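Penicillin-binding protein 1A (Mycobacterium tuberculosis, PDB 5CXW) polymerises and cross-links peptidoglycan for the cell wall, the cross-linking being done by the penicillin-sensitive transpeptidase domain of this entry, which holds ring-opened penicillin V. Local coordinates at residues Ile130-Cys138 against Met149-Arg157; Tyr156-Gln167 against Gly196-Leu204. All coordinates share one frame; numbering follows the deposited sequence.

Interaction 1: residues Ile130-Cys138 against Met149-Arg157; sequences ITNVEGEGC and MSLNTSYYR. With 35P ((2R,4S)-5,5-dimethyl-2-{(1R)-2-oxo-1-[(phenoxyacetyl)amino]ethyl}-1,3-thiazolidine-4-carboxylic acid), chain C.
Asn132, in the loop after strand 128-130, grips Thr153 in the first turn of helix 152-161. The neighbouring Ser150-Leu151-Asn152 is consistent with the SxN motif of penicillin-binding transpeptidases. Ser150, with positive phi, closes helix 143-149 in a Schellman motif, and Leu151 is the N-cap of the next helix. In Asn132, CB itself does not point at the helix. CG stands anti to the carbonyl carbon (chi1 -58°), which brings the amide to the helix start. Asn132 OD1 accepts a hydrogen bond from Thr153 N at 3.0 Å, in the carbonyl plane and on a lone pair. Asn132 ND2 gives one hydrogen to Thr153 OG1 at 3.1 Å and another to Glu136 O at 2.8 Å. Both acceptors lie near the amide plane, so three bonds fix the rotation of this buried group. Thr153 OG1 is also bonded to Ser120 O.

Ile130 meets the helix one turn on. Ile130 CG1 sits 3.8 Å over the centroid of the Tyr156 ring, almost exactly on the ring normal, a CH-pi contact. Farther along the loop, the Met149 methyl packs on Glu136 CG, and Leu151 CD1 touches SG of Cys138, which is disulfide-bonded to Cys141.

Ser150, Asn152 and Val133 meet 35P. Ser150 OG accepts from N7 of 35P and is also bonded to Lys100 and Lys291. Asn152 OD1 is bonded to Lys100. Asn152 ND2 makes a weak bond to O18 of 35P, and Val133 CG2 lies 3.4 Å from S11 of 35P.

Interaction 2: residues Tyr156-Gln167 against Gly196-Leu204; sequences YRLMLKLNGGPQ and GPPNNGIVL
The 3-10 turn 200-203, in the loop before strand 208-209, packs against the end of helix 152-161 and the start of helix 165-176. Met159, on the first helix, points into the 3-10 turn. Its CG is anti to the backbone N (chi1 165°), and the chain bends at its last torsion. The methyl Met159 CE therefore comes to 3.3 Å from Asn200 O and also touches Val203 CG1. The same methyl lies over one face of the Tyr156 ring, offset toward the rim.

Leu204 CD1 approaches that ring from its edge, 3.5 Å from Tyr156 CE1. Asn200 crosses the tyrosine at about a right angle, with its CB 3.3 Å from Tyr156 OH. Water 3 lies in the ring plane, 2.8 Å from Tyr156 OH, and takes a weak bond from Asn200 ND2.

The two helices belong to the mainly helical part of the transpeptidase domain. A type II beta turn from Leu162 to Gly165 joins them and leads into Pro166. An Asx turn, Gly201 N to Asn199 OD1, leads into the 3-10 turn.

Pro166 CB packs 3.6 Å from Ile202 CG2, and its CG lies beside Asn200 OD1. Pro198 CG rests against Pro166 O. Gln167 crosses Pro197 at about a right angle and turns its NE2 to Asp171; its OE1 sits 3.2 Å from Pro197 CA.

In the fold
Interactions 1 and 2 share helix 152-161, with their centres about 15 Å apart. Tyr156 serves both: Ile130 CG1 of interaction 1 and Met159 CE of interaction 2 lie on opposite faces of its ring. The two contacts also touch directly: Asn152 CG lies 3.5 Å from Leu204 CD2, and Tyr155 O lies 3.7 Å from Val203 CG2. Interaction 1 is the one that forms part of the penicillin V pocket. The side chain of Asn152 is about 4 Å from that of Ser97, the probable acyl-ester nucleophile. Interaction 2 flanks the site: the Leu204 side chain is about 5 Å from that of Ser97 and about 6 Å from 35P.

Interaction 1: residues Ile130-Cys138 against Met149-Arg157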
loop_
_atom_site.group_PDB
_atom_site.type_symbol
_atom_site.label_atom_id
_atom_site.label_comp_id
_atom_site.label_asym_id
_atom_site.label_seq_id
_atom_site.Cartn_x
_atom_site.Cartn_y
_atom_site.Cartn_z
ATOM N N ILE A 130 16.118 15.932 -9.395
ATOM C CA ILE A 130 15.051 15.632 -8.445
ATOM C C ILE A 130 14.281 16.926 -8.199
ATOM O O ILE A 130 14.849 17.964 -7.781
ATOM C CB ILE A 130 15.593 15.034 -7.094
ATOM C CG1 ILE A 130 16.535 13.860 -7.375
ATOM C CG2 ILE A 130 14.438 14.622 -6.221
ATOM C CD1 ILE A 130 15.972 12.763 -8.255
ATOM N N THR A 131 12.972 16.895 -8.441
ATOM C CA THR A 131 12.151 18.085 -8.267
ATOM C C THR A 131 10.804 17.647 -7.684
ATOM O O THR A 131 10.425 16.455 -7.751
ATOM C CB THR A 131 11.841 18.870 -9.579
ATOM O OG1 THR A 131 11.226 17.963 -10.479
ATOM C CG2 THR A 131 13.092 19.300 -10.258
ATOM N N ASN A 132 10.073 18.653 -7.228
ATOM C CA ASN A 132 8.728 18.448 -6.696
ATOM C C ASN A 132 7.708 18.906 -7.695
ATOM O O ASN A 132 7.980 19.817 -8.485
ATOM C CB ASN A 132 8.584 19.236 -5.415
ATOM C CG ASN A 132 9.608 18.828 -4.394
ATOM O OD1 ASN A 132 9.962 17.647 -4.289
ATOM N ND2 ASN A 132 10.096 19.773 -3.648
ATOM N N VAL A 133 6.550 18.248 -7.680
ATOM C CA VAL A 133 5.454 18.617 -8.606
ATOM C C VAL A 133 5.128 20.103 -8.467
ATOM O O VAL A 133 4.998 20.610 -7.343
ATOM C CB VAL A 133 4.182 17.788 -8.346
ATOM C CG1 VAL A 133 2.961 18.494 -8.915
ATOM C CG2 VAL A 133 4.324 16.394 -8.938
ATOM N N GLU A 134 5.019 20.772 -9.613
ATOM C CA GLU A 134 4.791 22.222 -9.723
ATOM C C GLU A 134 5.806 23.065 -8.967
ATOM O O GLU A 134 5.456 24.150 -8.495
ATOM C CB GLU A 134 3.346 22.602 -9.292
ATOM C CG GLU A 134 2.284 22.033 -10.243
ATOM C CD GLU A 134 0.886 21.843 -9.635
ATOM O OE1 GLU A 134 0.030 21.342 -10.387
ATOM O OE2 GLU A 134 0.613 22.167 -8.437
ATOM N N GLY A 135 7.035 22.556 -8.818
ATOM C CA GLY A 135 8.079 23.213 -8.033
ATOM C C GLY A 135 7.713 23.591 -6.603
ATOM O O GLY A 135 8.328 24.479 -6.020
ATOM N N GLU A 136 6.729 22.919 -6.041
ATOM C CA GLU A 136 6.318 23.074 -4.634
ATOM C C GLU A 136 7.525 22.816 -3.719
ATOM O O GLU A 136 8.396 22.007 -4.039
ATOM C CB GLU A 136 5.171 22.053 -4.325
ATOM C CG GLU A 136 4.556 22.042 -2.907
ATOM C CD GLU A 136 3.268 22.886 -2.752
ATOM O OE1 GLU A 136 2.173 22.436 -3.189
ATOM O OE2 GLU A 136 3.345 23.989 -2.142
ATOM N N GLY A 137 7.615 23.551 -2.618
ATOM C CA GLY A 137 8.577 23.240 -1.574
ATOM C C GLY A 137 8.137 23.842 -0.265
ATOM O O GLY A 137 7.082 24.463 -0.176
ATOM N N CYS A 138 8.960 23.707 0.753
ATOM C CA CYS A 138 8.622 24.259 2.054
ATOM C C CYS A 138 9.782 25.084 2.590
ATOM O O CYS A 138 9.788 25.409 3.763
ATOM C CB CYS A 138 8.278 23.106 2.974
ATOM S SG CYS A 138 9.698 22.040 3.333
ATOM N N MET A 149 3.192 16.863 2.284
ATOM C CA MET A 149 3.274 17.620 1.024
ATOM C C MET A 149 3.848 16.791 -0.120
ATOM O O MET A 149 3.819 17.209 -1.291
ATOM C CB MET A 149 4.129 18.876 1.225
ATOM C CG MET A 149 3.474 19.880 2.126
ATOM S SD MET A 149 4.608 21.279 2.431
ATOM C CE MET A 149 4.609 21.967 0.794
ATOM N N SER A 150 4.364 15.630 0.235
ATOM C CA SER A 150 4.975 14.658 -0.661
ATOM C C SER A 150 6.116 15.260 -1.471
ATOM O O SER A 150 6.098 15.295 -2.694
ATOM C CB SER A 150 3.940 13.954 -1.519
ATOM O OG SER A 150 4.483 12.674 -1.859
ATOM N N LEU A 151 7.076 15.785 -0.720
ATOM C CA LEU A 151 8.219 16.414 -1.365
ATOM C C LEU A 151 9.277 15.402 -1.756
ATOM O O LEU A 151 9.921 14.829 -0.888
ATOM C CB LEU A 151 8.778 17.516 -0.480
ATOM C CG LEU A 151 7.725 18.565 -0.064
ATOM C CD1 LEU A 151 8.395 19.540 0.903
ATOM C CD2 LEU A 151 7.135 19.252 -1.240
ATOM N N ASN A 152 9.480 15.206 -3.049
ATOM C CA ASN A 152 10.502 14.279 -3.573
ATOM C C ASN A 152 11.902 14.682 -3.112
ATOM O O ASN A 152 12.736 13.829 -2.779
ATOM C CB ASN A 152 10.500 14.248 -5.074
ATOM C CG ASN A 152 9.368 13.469 -5.659
ATOM O OD1 ASN A 152 8.391 13.080 -4.996
ATOM N ND2 ASN A 152 9.483 13.244 -7.004
ATOM N N THR A 153 12.179 15.981 -3.149
ATOM C CA THR A 153 13.541 16.461 -2.883
ATOM C C THR A 153 13.884 16.141 -1.409
ATOM O O THR A 153 14.967 15.591 -1.092
ATOM C CB THR A 153 13.620 17.956 -3.142
ATOM O OG1 THR A 153 12.626 18.595 -2.359
ATOM C CG2 THR A 153 13.451 18.286 -4.621
ATOM N N SER A 154 12.963 16.447 -0.501
ATOM C CA SER A 154 13.212 16.241 0.922
ATOM C C SER A 154 13.414 14.762 1.238
ATOM O O SER A 154 14.292 14.385 2.023
ATOM C CB SER A 154 11.973 16.721 1.688
ATOM O OG SER A 154 11.672 18.093 1.418
ATOM N N TYR A 155 12.601 13.912 0.612
ATOM C CA TYR A 155 12.665 12.451 0.860
ATOM C C TYR A 155 13.954 11.864 0.249
ATOM O O TYR A 155 14.486 10.894 0.766
ATOM C CB TYR A 155 11.336 11.720 0.480
ATOM C CG TYR A 155 10.542 11.669 1.763
ATOM C CD1 TYR A 155 9.900 12.799 2.278
ATOM C CD2 TYR A 155 10.542 10.547 2.537
ATOM C CE1 TYR A 155 9.290 12.786 3.541
ATOM C CE2 TYR A 155 9.966 10.485 3.791
ATOM C CZ TYR A 155 9.333 11.604 4.305
ATOM O OH TYR A 155 8.818 11.582 5.567
ATOM N N TYR A 156 14.408 12.392 -0.890
ATOM C CA TYR A 156 15.735 12.007 -1.433
ATOM C C TYR A 156 16.832 12.356 -0.441
ATOM O O TYR A 156 17.686 11.509 -0.127
ATOM C CB TYR A 156 16.001 12.686 -2.764
ATOM C CG TYR A 156 16.278 11.756 -3.900
ATOM C CD1 TYR A 156 15.252 11.199 -4.597
ATOM C CD2 TYR A 156 17.572 11.457 -4.301
ATOM C CE1 TYR A 156 15.467 10.327 -5.646
ATOM C CE2 TYR A 156 17.811 10.644 -5.392
ATOM C CZ TYR A 156 16.752 10.056 -6.039
ATOM O OH TYR A 156 16.971 9.264 -7.165
ATOM N N ARG A 157 16.831 13.574 0.104
ATOM C CA ARG A 157 17.816 13.949 1.090
ATOM C C ARG A 157 17.693 13.090 2.358
ATOM O O ARG A 157 18.722 12.781 3.003
ATOM C CB ARG A 157 17.740 15.440 1.470
ATOM C CG ARG A 157 18.120 16.404 0.381
ATOM C CD ARG A 157 18.278 17.801 0.950
ATOM N NE ARG A 157 18.843 18.732 -0.060
ATOM C CZ ARG A 157 18.116 19.379 -0.994
ATOM N NH1 ARG A 157 16.814 19.342 -1.006
ATOM N NH2 ARG A 157 18.744 20.137 -1.908
HETATM C C24 35P C . 6.957 14.146 -12.685
HETATM C C23 35P C . 6.698 14.396 -14.030
HETATM C C22 35P C . 5.507 13.996 -14.591
HETATM C C21 35P C . 4.540 13.352 -13.834
HETATM C C20 35P C . 4.769 13.098 -12.499
HETATM C C19 35P C . 5.989 13.511 -11.912
HETATM O O1 35P C . 6.281 13.308 -10.585
HETATM C C2 35P C . 5.235 12.902 -9.708
HETATM C C3 35P C . 5.713 13.036 -8.289
HETATM O O18 35P C . 6.582 13.850 -8.010
HETATM N N4 35P C . 5.100 12.237 -7.429
HETATM C C5 35P C . 5.394 12.282 -6.005
HETATM C C6 35P C . 5.041 10.966 -5.443
HETATM O O17 35P C . 4.265 10.142 -5.970
HETATM C C8 35P C . 4.586 13.392 -5.200
HETATM N N7 35P C . 3.494 12.619 -4.683
HETATM S S11 35P C . 3.858 14.686 -6.050
HETATM C C10 35P C . 2.200 14.229 -5.855
HETATM C C12 35P C . 1.439 14.387 -7.171
HETATM C C15 35P C . 1.464 15.041 -4.823
HETATM C C9 35P C . 2.290 12.748 -5.471
HETATM C C13 35P C . 1.156 12.097 -4.744
HETATM O O14 35P C . 1.265 12.021 -3.482
HETATM O O16 35P C . 0.221 11.639 -5.435
HETATM O O HOH W 1 11.892 13.904 -8.755
HETATM O O HOH W 2 6.868 15.917 -5.520
#

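Interaction 2: residues Tyr156-Gln167 against Gly196-Leu204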
loop_
_atom_site.group_PDB
_atom_site.type_symbol
_atom_site.label_atom_id
_atom_site.label_comp_id
_atom_site.label_asym_id
_atom_site.label_seq_id
_atom_site.Cartn_x
_atom_site.Cartn_y
_atom_site.Cartn_z
ATOM N N TYR A 156 14.408 12.392 -0.890
ATOM C CA TYR A 156 15.735 12.007 -1.433
ATOM C C TYR A 156 16.832 12.356 -0.441
ATOM O O TYR A 156 17.686 11.509 -0.127
ATOM C CB TYR A 156 16.001 12.686 -2.764
ATOM C CG TYR A 156 16.278 11.756 -3.900
ATOM C CD1 TYR A 156 15.252 11.199 -4.597
ATOM C CD2 TYR A 156 17.572 11.457 -4.301
ATOM C CE1 TYR A 156 15.467 10.327 -5.646
ATOM C CE2 TYR A 156 17.811 10.644 -5.392
ATOM C CZ TYR A 156 16.752 10.056 -6.039
ATOM O OH TYR A 156 16.971 9.264 -7.165
ATOM N N ARG A 157 16.831 13.574 0.104
ATOM C CA ARG A 157 17.816 13.949 1.090
ATOM C C ARG A 157 17.693 13.090 2.358
ATOM O O ARG A 157 18.722 12.781 3.003
ATOM C CB ARG A 157 17.740 15.440 1.470
ATOM C CG ARG A 157 18.120 16.404 0.381
ATOM C CD ARG A 157 18.278 17.801 0.950
ATOM N NE ARG A 157 18.843 18.732 -0.060
ATOM C CZ ARG A 157 18.116 19.379 -0.994
ATOM N NH1 ARG A 157 16.814 19.342 -1.006
ATOM N NH2 ARG A 157 18.744 20.137 -1.908
ATOM N N LEU A 158 16.475 12.779 2.777
ATOM C CA LEU A 158 16.324 11.958 3.948
ATOM C C LEU A 158 16.939 10.558 3.710
ATOM O O LEU A 158 17.690 10.044 4.574
ATOM C CB LEU A 158 14.886 11.801 4.326
ATOM C CG LEU A 158 14.622 10.941 5.548
ATOM C CD1 LEU A 158 15.281 11.437 6.831
ATOM C CD2 LEU A 158 13.113 10.796 5.735
ATOM N N MET A 159 16.640 9.973 2.563
ATOM C CA MET A 159 17.232 8.667 2.212
ATOM C C MET A 159 18.745 8.742 2.208
ATOM O O MET A 159 19.403 7.822 2.717
ATOM C CB MET A 159 16.712 8.198 0.854
ATOM C CG MET A 159 17.521 7.049 0.236
ATOM S SD MET A 159 16.904 6.660 -1.371
ATOM C CE MET A 159 17.516 8.117 -2.272
ATOM N N LEU A 160 19.334 9.790 1.633
ATOM C CA LEU A 160 20.782 9.890 1.599
ATOM C C LEU A 160 21.423 10.037 2.987
ATOM O O LEU A 160 22.591 9.622 3.192
ATOM C CB LEU A 160 21.223 10.974 0.650
ATOM C CG LEU A 160 20.877 10.726 -0.800
ATOM C CD1 LEU A 160 21.199 12.005 -1.558
ATOM C CD2 LEU A 160 21.521 9.519 -1.421
ATOM N N LYS A 161 20.682 10.568 3.933
ATOM C CA LYS A 161 21.155 10.729 5.317
ATOM C C LYS A 161 21.187 9.388 6.044
ATOM O O LYS A 161 21.947 9.213 7.016
ATOM C CB LYS A 161 20.179 11.635 6.033
ATOM C CG LYS A 161 20.380 11.860 7.528
ATOM C CD LYS A 161 21.590 12.663 7.830
ATOM C CE LYS A 161 21.487 13.040 9.317
ATOM N NZ LYS A 161 22.740 13.700 9.704
ATOM N N LEU A 162 20.335 8.448 5.648
ATOM C CA LEU A 162 20.327 7.160 6.316
ATOM C C LEU A 162 21.630 6.377 6.186
ATOM O O LEU A 162 22.235 6.337 5.106
ATOM C CB LEU A 162 19.272 6.256 5.695
ATOM C CG LEU A 162 17.789 6.717 5.702
ATOM C CD1 LEU A 162 16.957 5.747 4.927
ATOM C CD2 LEU A 162 17.304 6.874 7.079
ATOM N N ASN A 163 22.024 5.722 7.260
ATOM C CA ASN A 163 23.014 4.666 7.182
ATOM C C ASN A 163 22.444 3.589 6.298
ATOM O O ASN A 163 21.324 3.119 6.538
ATOM C CB ASN A 163 23.293 4.131 8.570
ATOM C CG ASN A 163 23.941 5.158 9.456
ATOM O OD1 ASN A 163 24.757 5.970 8.994
ATOM N ND2 ASN A 163 23.690 5.055 10.747
ATOM N N GLY A 164 23.157 3.290 5.212
ATOM C CA GLY A 164 22.679 2.312 4.204
ATOM C C GLY A 164 21.961 2.917 3.040
ATOM O O GLY A 164 21.695 2.247 2.041
ATOM N N GLY A 165 21.562 4.191 3.130
ATOM C CA GLY A 165 20.962 4.873 1.981
ATOM C C GLY A 165 19.779 4.081 1.409
ATOM O O GLY A 165 18.873 3.695 2.129
ATOM N N PRO A 166 19.745 3.869 0.092
ATOM C CA PRO A 166 18.565 3.221 -0.468
ATOM C C PRO A 166 18.381 1.783 0.040
ATOM O O PRO A 166 17.241 1.307 0.175
ATOM C CB PRO A 166 18.790 3.277 -1.989
ATOM C CG PRO A 166 20.238 3.557 -2.133
ATOM C CD PRO A 166 20.669 4.364 -0.933
ATOM N N GLN A 167 19.478 1.107 0.418
ATOM C CA GLN A 167 19.349 -0.216 1.011
ATOM C C GLN A 167 18.565 -0.175 2.316
ATOM O O GLN A 167 17.797 -1.103 2.641
ATOM C CB GLN A 167 20.710 -0.854 1.284
ATOM C CG GLN A 167 20.658 -2.312 1.750
ATOM C CD GLN A 167 20.122 -3.238 0.678
ATOM O OE1 GLN A 167 20.736 -3.428 -0.395
ATOM N NE2 GLN A 167 18.939 -3.783 0.917
ATOM N N GLY A 196 21.255 -7.567 -5.124
ATOM C CA GLY A 196 22.024 -6.376 -4.868
ATOM C C GLY A 196 21.191 -5.180 -4.413
ATOM O O GLY A 196 19.959 -5.266 -4.327
ATOM N N PRO A 197 21.863 -4.071 -4.067
ATOM C CA PRO A 197 21.138 -2.954 -3.514
ATOM C C PRO A 197 20.178 -2.314 -4.519
ATOM O O PRO A 197 20.383 -2.395 -5.748
ATOM C CB PRO A 197 22.233 -1.981 -3.116
ATOM C CG PRO A 197 23.378 -2.310 -3.957
ATOM C CD PRO A 197 23.310 -3.801 -4.104
ATOM N N PRO A 198 19.158 -1.617 -4.018
ATOM C CA PRO A 198 18.383 -0.718 -4.882
ATOM C C PRO A 198 19.167 0.527 -5.211
ATOM O O PRO A 198 20.147 0.880 -4.491
ATOM C CB PRO A 198 17.210 -0.298 -3.992
ATOM C CG PRO A 198 17.701 -0.511 -2.631
ATOM C CD PRO A 198 18.720 -1.562 -2.621
ATOM N N ASN A 199 18.781 1.211 -6.279
ATOM C CA ASN A 199 19.317 2.526 -6.491
ATOM C C ASN A 199 18.415 3.548 -5.829
ATOM O O ASN A 199 17.370 3.202 -5.241
ATOM C CB ASN A 199 19.604 2.801 -7.971
ATOM C CG ASN A 199 18.375 2.952 -8.803
ATOM O OD1 ASN A 199 17.287 3.194 -8.296
ATOM N ND2 ASN A 199 18.549 2.817 -10.125
ATOM N N ASN A 200 18.815 4.803 -5.921
ATOM C CA ASN A 200 18.132 5.871 -5.217
ATOM C C ASN A 200 16.680 6.045 -5.558
ATOM O O ASN A 200 15.908 6.557 -4.743
ATOM C CB ASN A 200 18.833 7.161 -5.456
ATOM C CG ASN A 200 20.198 7.225 -4.836
ATOM O OD1 ASN A 200 20.428 6.715 -3.760
ATOM N ND2 ASN A 200 21.138 7.897 -5.529
ATOM N N GLY A 201 16.246 5.605 -6.716
ATOM C CA GLY A 201 14.835 5.723 -7.083
ATOM C C GLY A 201 13.817 4.977 -6.214
ATOM O O GLY A 201 12.628 5.206 -6.324
ATOM N N ILE A 202 14.330 4.089 -5.373
ATOM C CA ILE A 202 13.488 3.323 -4.471
ATOM C C ILE A 202 12.591 4.281 -3.685
ATOM O O ILE A 202 11.438 3.938 -3.437
ATOM C CB ILE A 202 14.294 2.413 -3.558
ATOM C CG1 ILE A 202 13.315 1.525 -2.737
ATOM C CG2 ILE A 202 15.243 3.195 -2.602
ATOM C CD1 ILE A 202 13.941 0.375 -2.019
ATOM N N VAL A 203 13.117 5.409 -3.210
ATOM C CA VAL A 203 12.317 6.270 -2.322
ATOM C C VAL A 203 11.151 6.925 -3.047
ATOM O O VAL A 203 10.170 7.347 -2.413
ATOM C CB VAL A 203 13.202 7.331 -1.577
ATOM C CG1 VAL A 203 13.806 8.384 -2.544
ATOM C CG2 VAL A 203 12.432 7.999 -0.439
ATOM N N LEU A 204 11.263 7.044 -4.361
ATOM C CA LEU A 204 10.193 7.532 -5.189
ATOM C C LEU A 204 9.384 6.427 -5.838
ATOM O O LEU A 204 8.704 6.673 -6.857
ATOM C CB LEU A 204 10.764 8.491 -6.204
ATOM C CG LEU A 204 11.558 9.682 -5.595
ATOM C CD1 LEU A 204 12.092 10.591 -6.685
ATOM C CD2 LEU A 204 10.781 10.458 -4.576
HETATM O O HOH W 3 19.518 9.268 -8.205
#